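PDB 3M4X: NOL1/NOP2/sun family protein from Enterococcus faecium, which is probably an S-adenosylmethionine-dependent RNA methyltransferase of the RsmB/RsmF family, modifying cytosines of ribosomal RNA. Local coordinates for residues 248-252 with 253-257. Numbering follows the deposited sequence.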
ATOM      1  N   TRP A 248      -6.541  16.707  20.419  1.00 32.49           N
ATOM      2  CA  TRP A 248      -7.690  17.236  19.718  1.00 38.62           C
ATOM      3  C   TRP A 248      -8.704  16.133  19.386  1.00 38.06           C
ATOM      4  O   TRP A 248      -9.908  16.305  19.598  1.00 41.88           O
ATOM      5  CB  TRP A 248      -7.226  17.955  18.450  1.00 41.04           C
ATOM      6  CG  TRP A 248      -8.359  18.493  17.628  1.00 47.07           C
ATOM      7  CD1 TRP A 248      -9.021  19.672  17.819  1.00 40.38           C
ATOM      8  CD2 TRP A 248      -8.960  17.872  16.481  1.00 44.56           C
ATOM      9  NE1 TRP A 248      -9.995  19.823  16.864  1.00 44.89           N
ATOM     10  CE2 TRP A 248      -9.983  18.733  16.031  1.00 43.18           C
ATOM     11  CE3 TRP A 248      -8.733  16.670  15.792  1.00 45.93           C
ATOM     12  CZ2 TRP A 248     -10.770  18.442  14.919  1.00 38.39           C
ATOM     13  CZ3 TRP A 248      -9.516  16.377  14.690  1.00 41.30           C
ATOM     14  CH2 TRP A 248     -10.531  17.258  14.270  1.00 43.05           C
ATOM     15  N   LEU A 249      -8.220  14.999  18.876  1.00 34.07           N
ATOM     16  CA  LEU A 249      -9.097  13.847  18.621  1.00 35.26           C
ATOM     17  C   LEU A 249      -9.814  13.389  19.888  1.00 36.97           C
ATOM     18  O   LEU A 249     -11.029  13.195  19.887  1.00 33.33           O
ATOM     19  CB  LEU A 249      -8.318  12.668  18.025  1.00 34.54           C
ATOM     20  CG  LEU A 249      -7.984  12.711  16.533  1.00 34.55           C
ATOM     21  CD1 LEU A 249      -7.091  11.527  16.114  1.00 34.98           C
ATOM     22  CD2 LEU A 249      -9.268  12.726  15.741  1.00 30.48           C
ATOM     23  N   VAL A 250      -9.050  13.197  20.962  1.00 36.55           N
ATOM     24  CA  VAL A 250      -9.594  12.711  22.229  1.00 33.21           C
ATOM     25  C   VAL A 250     -10.561  13.713  22.876  1.00 38.83           C
ATOM     26  O   VAL A 250     -11.508  13.326  23.565  1.00 38.81           O
ATOM     27  CB  VAL A 250      -8.466  12.373  23.231  1.00 34.33           C
ATOM     28  CG1 VAL A 250      -9.032  12.124  24.634  1.00 31.30           C
ATOM     29  CG2 VAL A 250      -7.664  11.181  22.745  1.00 28.50           C
ATOM     30  N   GLU A 251     -10.329  14.998  22.643  1.00 33.76           N
ATOM     31  CA  GLU A 251     -11.192  16.019  23.224  1.00 38.94           C
ATOM     32  C   GLU A 251     -12.501  16.185  22.471  1.00 41.70           C
ATOM     33  O   GLU A 251     -13.525  16.533  23.060  1.00 39.74           O
ATOM     34  CB  GLU A 251     -10.453  17.356  23.320  1.00 38.63           C
ATOM     35  CG  GLU A 251      -9.441  17.369  24.453  1.00 40.00           C
ATOM     36  CD  GLU A 251      -8.383  18.443  24.304  1.00 48.79           C
ATOM     37  OE1 GLU A 251      -8.358  19.127  23.258  1.00 48.58           O
ATOM     38  OE2 GLU A 251      -7.562  18.588  25.232  1.00 53.37           O
ATOM     39  N   ASN A 252     -12.476  15.923  21.170  1.00 38.61           N
ATOM     40  CA  ASN A 252     -13.628  16.243  20.348  1.00 41.46           C
ATOM     41  C   ASN A 252     -14.405  15.031  19.839  1.00 45.16           C
ATOM     42  O   ASN A 252     -15.444  15.182  19.189  1.00 45.46           O
ATOM     43  CB  ASN A 252     -13.222  17.171  19.206  1.00 39.09           C
ATOM     44  CG  ASN A 252     -12.756  18.528  19.706  1.00 49.73           C
ATOM     45  OD1 ASN A 252     -11.554  18.792  19.779  1.00 51.58           O
ATOM     46  ND2 ASN A 252     -13.707  19.388  20.079  1.00 51.35           N
ATOM     47  N   TYR A 253     -13.908  13.838  20.150  1.00 39.06           N
ATOM     48  CA  TYR A 253     -14.553  12.613  19.696  1.00 33.86           C
ATOM     49  C   TYR A 253     -14.520  11.504  20.732  1.00 36.78           C
ATOM     50  O   TYR A 253     -13.591  11.420  21.546  1.00 33.75           O
ATOM     51  CB  TYR A 253     -13.888  12.115  18.424  1.00 33.40           C
ATOM     52  CG  TYR A 253     -13.966  13.081  17.281  1.00 32.47           C
ATOM     53  CD1 TYR A 253     -12.968  14.017  17.076  1.00 26.05           C
ATOM     54  CD2 TYR A 253     -15.036  13.056  16.402  1.00 38.36           C
ATOM     55  CE1 TYR A 253     -13.033  14.899  16.019  1.00 36.20           C
ATOM     56  CE2 TYR A 253     -15.115  13.940  15.339  1.00 37.55           C
ATOM     57  CZ  TYR A 253     -14.107  14.856  15.149  1.00 39.49           C
ATOM     58  OH  TYR A 253     -14.168  15.732  14.088  1.00 42.41           O
ATOM     59  N   PRO A 254     -15.539  10.635  20.706  1.00 36.96           N
ATOM     60  CA  PRO A 254     -15.534   9.485  21.620  1.00 35.74           C
ATOM     61  C   PRO A 254     -14.496   8.442  21.184  1.00 36.85           C
ATOM     62  O   PRO A 254     -14.860   7.341  20.767  1.00 33.73           O
ATOM     63  CB  PRO A 254     -16.960   8.920  21.486  1.00 32.34           C
ATOM     64  CG  PRO A 254     -17.452   9.398  20.148  1.00 31.42           C
ATOM     65  CD  PRO A 254     -16.775  10.725  19.902  1.00 35.57           C
ATOM     66  N   VAL A 255     -13.219   8.788  21.288  1.00 35.98           N
ATOM     67  CA  VAL A 255     -12.139   7.873  20.911  1.00 39.47           C
ATOM     68  C   VAL A 255     -11.185   7.595  22.079  1.00 45.10           C
ATOM     69  O   VAL A 255     -10.939   8.459  22.913  1.00 43.29           O
ATOM     70  CB  VAL A 255     -11.305   8.432  19.742  1.00 33.03           C
ATOM     71  CG1 VAL A 255     -12.160   8.575  18.492  1.00 28.79           C
ATOM     72  CG2 VAL A 255     -10.657   9.786  20.143  1.00 33.43           C
ATOM     73  N   THR A 256     -10.641   6.383  22.123  1.00 42.16           N
ATOM     74  CA  THR A 256      -9.688   6.013  23.153  1.00 36.06           C
ATOM     75  C   THR A 256      -8.332   5.743  22.514  1.00 36.21           C
ATOM     76  O   THR A 256      -8.253   5.156  21.436  1.00 37.90           O
ATOM     77  CB  THR A 256     -10.145   4.775  23.935  1.00 34.31           C
ATOM     78  OG1 THR A 256     -10.545   3.759  23.016  1.00 40.25           O
ATOM     79  CG2 THR A 256     -11.328   5.109  24.838  1.00 37.24           C
ATOM     80  N   ILE A 257      -7.269   6.199  23.170  1.00 35.08           N
ATOM     81  CA  ILE A 257      -5.916   5.889  22.729  1.00 36.30           C
ATOM     82  C   ILE A 257      -5.603   4.439  23.078  1.00 33.36           C
ATOM     83  O   ILE A 257      -5.850   3.986  24.192  1.00 36.65           O
ATOM     84  CB  ILE A 257      -4.841   6.792  23.395  1.00 40.13           C
ATOM     85  CG1 ILE A 257      -5.183   8.278  23.249  1.00 35.34           C
ATOM     86  CG2 ILE A 257      -3.460   6.481  22.807  1.00 36.70           C
ATOM     87  CD1 ILE A 257      -4.097   9.232  23.814  1.00 24.62           C
TER
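Tyr253 presents the edge of its ring to a face of the Trp248 indole, a T-shaped pair five residues apart at the C-terminal end of helix 243-252. The planes stand at 69°, and Tyr253 CE1 lies over the CH2-CZ3 side of the six-membered ring's face, 3.9 Å from Trp248 CH2. On the tryptophan side, a chi1 of 178° sets CG anti to the backbone N and swings the indole along the helix toward its last turn. The phenol is flanked by Leu249 as well, whose CD2 lies 4.1 Å from Tyr253 CD1. Beyond these segments, Ser218 and Ile221 of helix 205-222 also touch the tyrosine, so the aromatic pair lies where the two helices adjoin.

The polar part of the contact is backbone. Tyr253 N reaches Leu249 O at 3.0 Å, but the bond is weak and bent, as the chain departs from helical geometry at Tyr253. Pro254 then forms the centre of an inverse gamma turn, closed by Val255 N on Tyr253 O at 2.7 Å. This kink lies in a helix-to-strand connection within the Rossmann-like methyltransferase domain: the directions of 248-252 and 255-257 differ by 141°, and strand 255-258 pairs antiparallel with strand 295-302.

Apolar side chains meet between helix and strand. Val255 turns its side chain toward the helix, with CG2 held between its own backbone N and carbonyl carbon. This methyl lies 4.2 Å from Val250 CG2. It also rests on a backbone carbonyl, 3.4 Å from Leu249 O, the same oxygen that accepts the weak bond from Tyr253. Two residues on from Val255 along the strand, Ile257 CG1 meets Val250 CG2 at 3.9 Å, the two side chains crossing at about a right angle. Leu300 of strand 295-302 packs on both Leu249 and Val255.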